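Local coordinates for protein MucR Phosphodiesterase (Pseudomonas aeruginosa, PDB 5M1T) that is a phosphodiesterase of the EAL-domain family, with a pocket that holds the ligand C2E and two magnesium ions, at residues A[51-57]-A[259-265]. Sequence-based numbering, arbitrary orientation.
Sequences QPKVLAP and CNSLQGF. With C2E (9,9'-[(2R,3R,3aS,5S,7aR,9R,10R,10aS,12S,14aR)-3,5,10,12-tetrahydroxy-5,12-dioxidooctahydro-2H,7H-difuro[3,2-d:3',2'-j][1,3,7,9,2,8]tetraoxadiphosphacyclododecine-2,9-diyl]bis(2-amino-1,9-dihydro-6H-purin-6-one)), chain C.
Gln51 lays its amide across the side chain of Gln263, CD resting 3.6 Å from Gln263 CG, with the two amide planes perpendicular. Gln263 NE2 donates to Gln51 OE1 over 2.8 Å; the acceptor lies in the plane of the Gln263 amide, while the donor stands above the Gln51 carbonyl plane, 36° out of it and so not on a lone pair. Both chains run extended from a CG anti to the backbone N (chi1 -163° in Gln51, -169° in Gln263), which brings the two amides together. A neutral amide suits position 51, where OE1 accepts from Gln263 and NE2 gives to Gly268 O. Gln263 NE2 also bonds Glu65, a magnesium ligand, and its OE1 takes Lys207, so both ends of this buried amide are held. Gln51 NE2 lies 3.1 Å from N7 of C2E.

At the neighbouring position Gly264 adopts backbone angles that would press a side chain against the preceding carbonyl. Phe265 then gives its N-H to C2E O6 at 2.7 Å in a straight line, while its ring lies under the guanine, with C6 3.4 Å above the ring plane toward the rim; a flat aromatic suits a flat base. Where the strands part, a water accepts from Gly264 N and bridges to Pro52 O.

Farther along, Val54 and Leu262 form an antiparallel hydrogen-bonded pair, and Ala56 N reaches Asn260 O. Ala56 CB points toward the partner segment, meeting Leu262 CG at 3.9 Å and Cys259 O at 3.4 Å, an approach close enough to favour a small residue.

The pairing of 46-55 with 261-263 joins the first and last strands, closing the barrel of the EAL fold; strands 61-72 and 239-243 flank the pair, and helix 248-257 packs against Ala56, Pro57, Cys259 and Leu262.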
loop_
_atom_site.group_PDB
_atom_site.type_symbol
_atom_site.label_atom_id
_atom_site.label_comp_id
_atom_site.label_asym_id
_atom_site.label_seq_id
_atom_site.Cartn_x
_atom_site.Cartn_y
_atom_site.Cartn_z
ATOM N N GLN A 51 -14.411 14.867 16.171
ATOM C CA GLN A 51 -15.810 14.570 16.474
ATOM C C GLN A 51 -15.960 13.478 17.550
ATOM O O GLN A 51 -15.409 12.390 17.426
ATOM C CB GLN A 51 -16.571 14.174 15.230
ATOM C CG GLN A 51 -18.068 14.273 15.498
ATOM C CD GLN A 51 -18.914 13.788 14.363
ATOM O OE1 GLN A 51 -18.452 13.015 13.518
ATOM N NE2 GLN A 51 -20.165 14.263 14.323
ATOM N N PRO A 52 -16.690 13.782 18.625
ATOM C CA PRO A 52 -16.923 12.823 19.706
ATOM C C PRO A 52 -17.562 11.538 19.251
ATOM O O PRO A 52 -18.472 11.586 18.398
ATOM C CB PRO A 52 -17.921 13.543 20.613
ATOM C CG PRO A 52 -17.836 14.990 20.287
ATOM C CD PRO A 52 -17.330 15.089 18.878
ATOM N N LYS A 53 -17.087 10.403 19.760
ATOM C CA LYS A 53 -17.820 9.142 19.612
ATOM C C LYS A 53 -18.295 8.866 21.032
ATOM O O LYS A 53 -17.524 9.005 21.982
ATOM C CB LYS A 53 -16.967 7.964 19.122
ATOM C CG LYS A 53 -16.153 8.228 17.852
ATOM C CD LYS A 53 -14.984 7.241 17.682
ATOM C CE LYS A 53 -15.416 5.802 17.949
ATOM N NZ LYS A 53 -14.211 4.926 18.000
ATOM N N VAL A 54 -19.551 8.478 21.165
ATOM C CA VAL A 54 -20.213 8.425 22.475
ATOM C C VAL A 54 -20.888 7.078 22.655
ATOM O O VAL A 54 -21.469 6.582 21.697
ATOM C CB VAL A 54 -21.242 9.573 22.512
ATOM C CG1 VAL A 54 -22.255 9.408 23.592
ATOM C CG2 VAL A 54 -20.521 10.886 22.723
ATOM N N LEU A 55 -20.824 6.484 23.858
ATOM C CA LEU A 55 -21.609 5.270 24.130
ATOM C C LEU A 55 -23.097 5.587 23.993
ATOM O O LEU A 55 -23.543 6.680 24.314
ATOM C CB LEU A 55 -21.292 4.596 25.483
ATOM C CG LEU A 55 -19.926 3.846 25.583
ATOM C CD1 LEU A 55 -19.868 2.950 26.821
ATOM C CD2 LEU A 55 -19.521 3.021 24.353
ATOM N N ALA A 56 -23.826 4.654 23.410
ATOM C CA ALA A 56 -25.229 4.856 23.091
ATOM C C ALA A 56 -26.076 4.713 24.365
ATOM O O ALA A 56 -25.847 3.802 25.139
ATOM C CB ALA A 56 -25.652 3.819 22.078
ATOM N N PRO A 57 -27.063 5.570 24.589
ATOM C CA PRO A 57 -27.495 6.618 23.677
ATOM C C PRO A 57 -26.711 7.932 23.751
ATOM O O PRO A 57 -26.622 8.649 22.758
ATOM C CB PRO A 57 -28.922 6.890 24.152
ATOM C CG PRO A 57 -28.865 6.633 25.633
ATOM C CD PRO A 57 -27.935 5.465 25.776
ATOM N N CYS A 259 -26.569 -0.607 19.040
ATOM C CA CYS A 259 -25.292 -0.015 18.633
ATOM C C CYS A 259 -24.480 0.284 19.895
ATOM O O CYS A 259 -25.043 0.695 20.896
ATOM C CB CYS A 259 -25.490 1.272 17.822
ATOM S SG CYS A 259 -26.200 1.015 16.192
ATOM N N ASN A 260 -23.172 0.091 19.837
ATOM C CA ASN A 260 -22.335 0.310 21.000
ATOM C C ASN A 260 -22.134 1.804 21.166
ATOM O O ASN A 260 -22.339 2.344 22.259
ATOM C CB ASN A 260 -21.014 -0.458 20.869
ATOM C CG ASN A 260 -21.248 -1.961 20.685
ATOM O OD1 ASN A 260 -21.265 -2.497 19.556
ATOM N ND2 ASN A 260 -21.500 -2.646 21.803
ATOM N N SER A 261 -21.804 2.479 20.069
ATOM C CA SER A 261 -21.493 3.885 20.117
ATOM C C SER A 261 -22.034 4.650 18.916
ATOM O O SER A 261 -22.343 4.071 17.857
ATOM C CB SER A 261 -19.983 4.086 20.258
ATOM O OG SER A 261 -19.262 3.421 19.239
ATOM N N LEU A 262 -22.212 5.955 19.124
ATOM C CA LEU A 262 -22.824 6.824 18.139
ATOM C C LEU A 262 -21.904 7.999 17.860
ATOM O O LEU A 262 -21.174 8.462 18.748
ATOM C CB LEU A 262 -24.170 7.365 18.632
ATOM C CG LEU A 262 -25.217 6.394 19.202
ATOM C CD1 LEU A 262 -26.461 7.182 19.588
ATOM C CD2 LEU A 262 -25.611 5.319 18.210
ATOM N N GLN A 263 -21.993 8.493 16.633
ATOM C CA GLN A 263 -21.273 9.679 16.209
ATOM C C GLN A 263 -22.201 10.488 15.304
ATOM O O GLN A 263 -22.931 9.931 14.465
ATOM C CB GLN A 263 -20.053 9.228 15.457
ATOM C CG GLN A 263 -19.068 10.273 15.171
ATOM C CD GLN A 263 -17.831 9.709 14.508
ATOM O OE1 GLN A 263 -17.444 8.549 14.746
ATOM N NE2 GLN A 263 -17.179 10.541 13.696
ATOM N N GLY A 264 -22.260 11.793 15.529
ATOM C CA GLY A 264 -23.124 12.606 14.695
ATOM C C GLY A 264 -23.328 13.985 15.245
ATOM O O GLY A 264 -23.010 14.250 16.423
ATOM N N PHE A 265 -23.871 14.856 14.391
ATOM C CA PHE A 265 -24.139 16.242 14.751
ATOM C C PHE A 265 -25.014 16.397 16.011
ATOM O O PHE A 265 -24.818 17.312 16.775
ATOM C CB PHE A 265 -24.786 16.994 13.605
ATOM C CG PHE A 265 -23.872 17.258 12.453
ATOM C CD1 PHE A 265 -22.549 16.857 12.473
ATOM C CD2 PHE A 265 -24.334 17.946 11.355
ATOM C CE1 PHE A 265 -21.717 17.130 11.434
ATOM C CE2 PHE A 265 -23.507 18.200 10.301
ATOM C CZ PHE A 265 -22.193 17.782 10.349
HETATM P P1 C2E C . -15.625 9.713 7.167
HETATM O O2P C2E C . -14.436 8.906 7.608
HETATM O O1P C2E C . -16.892 8.919 6.928
HETATM O "O5'" C2E C . -15.878 10.824 8.283
HETATM C "C5'" C2E C . -17.184 11.126 8.723
HETATM C "C4'" C2E C . -17.777 12.266 7.927
HETATM O "O4'" C2E C . -19.165 12.394 8.289
HETATM C "C3'" C2E C . -17.129 13.602 8.251
HETATM O "O3'" C2E C . -17.161 14.420 7.082
HETATM C "C2'" C2E C . -18.039 14.207 9.297
HETATM O "O2'" C2E C . -17.984 15.634 9.337
HETATM C "C1'" C2E C . -19.383 13.720 8.775
HETATM N N9 C2E C . -20.437 13.680 9.787
HETATM C C8 C2E C . -20.327 13.258 11.057
HETATM N N7 C2E C . -21.519 13.361 11.685
HETATM C C5 C2E C . -22.404 13.841 10.800
HETATM C C6 C2E C . -23.831 14.182 10.814
HETATM O O6 C2E C . -24.505 14.013 11.855
HETATM N N1 C2E C . -24.361 14.661 9.678
HETATM C C2 C2E C . -23.632 14.840 8.553
HETATM N N2 C2E C . -24.220 15.332 7.439
HETATM N N3 C2E C . -22.324 14.536 8.472
HETATM C C4 C2E C . -21.681 14.053 9.551
HETATM P P11 C2E C . -15.852 15.228 6.613
HETATM O O21 C2E C . -15.187 15.823 7.844
HETATM O O11 C2E C . -16.269 16.310 5.675
HETATM O O5A C2E C . -14.868 14.168 5.934
HETATM C C5A C2E C . -15.324 13.451 4.783
HETATM C C4A C2E C . -14.389 12.295 4.500
HETATM O O4A C2E C . -13.059 12.761 4.295
HETATM C C3A C2E C . -14.252 11.351 5.666
HETATM O O3A C2E C . -15.332 10.438 5.757
HETATM C C2A C2E C . -12.938 10.670 5.385
HETATM O O2A C2E C . -13.081 9.640 4.416
HETATM C C1A C2E C . -12.128 11.779 4.762
HETATM N N91 C2E C . -11.183 12.354 5.762
HETATM C C81 C2E C . -11.408 13.307 6.690
HETATM N N71 C2E C . -10.272 13.577 7.389
HETATM C C51 C2E C . -9.313 12.777 6.890
HETATM C C61 C2E C . -7.886 12.528 7.158
HETATM O O61 C2E C . -7.296 13.151 8.067
HETATM N N11 C2E C . -7.256 11.607 6.407
HETATM C C21 C2E C . -7.896 10.917 5.437
HETATM N N21 C2E C . -7.216 10.008 4.717
HETATM N N31 C2E C . -9.200 11.087 5.134
HETATM C C41 C2E C . -9.925 11.980 5.832
HETATM O O HOH W 1 -20.691 13.132 17.630
#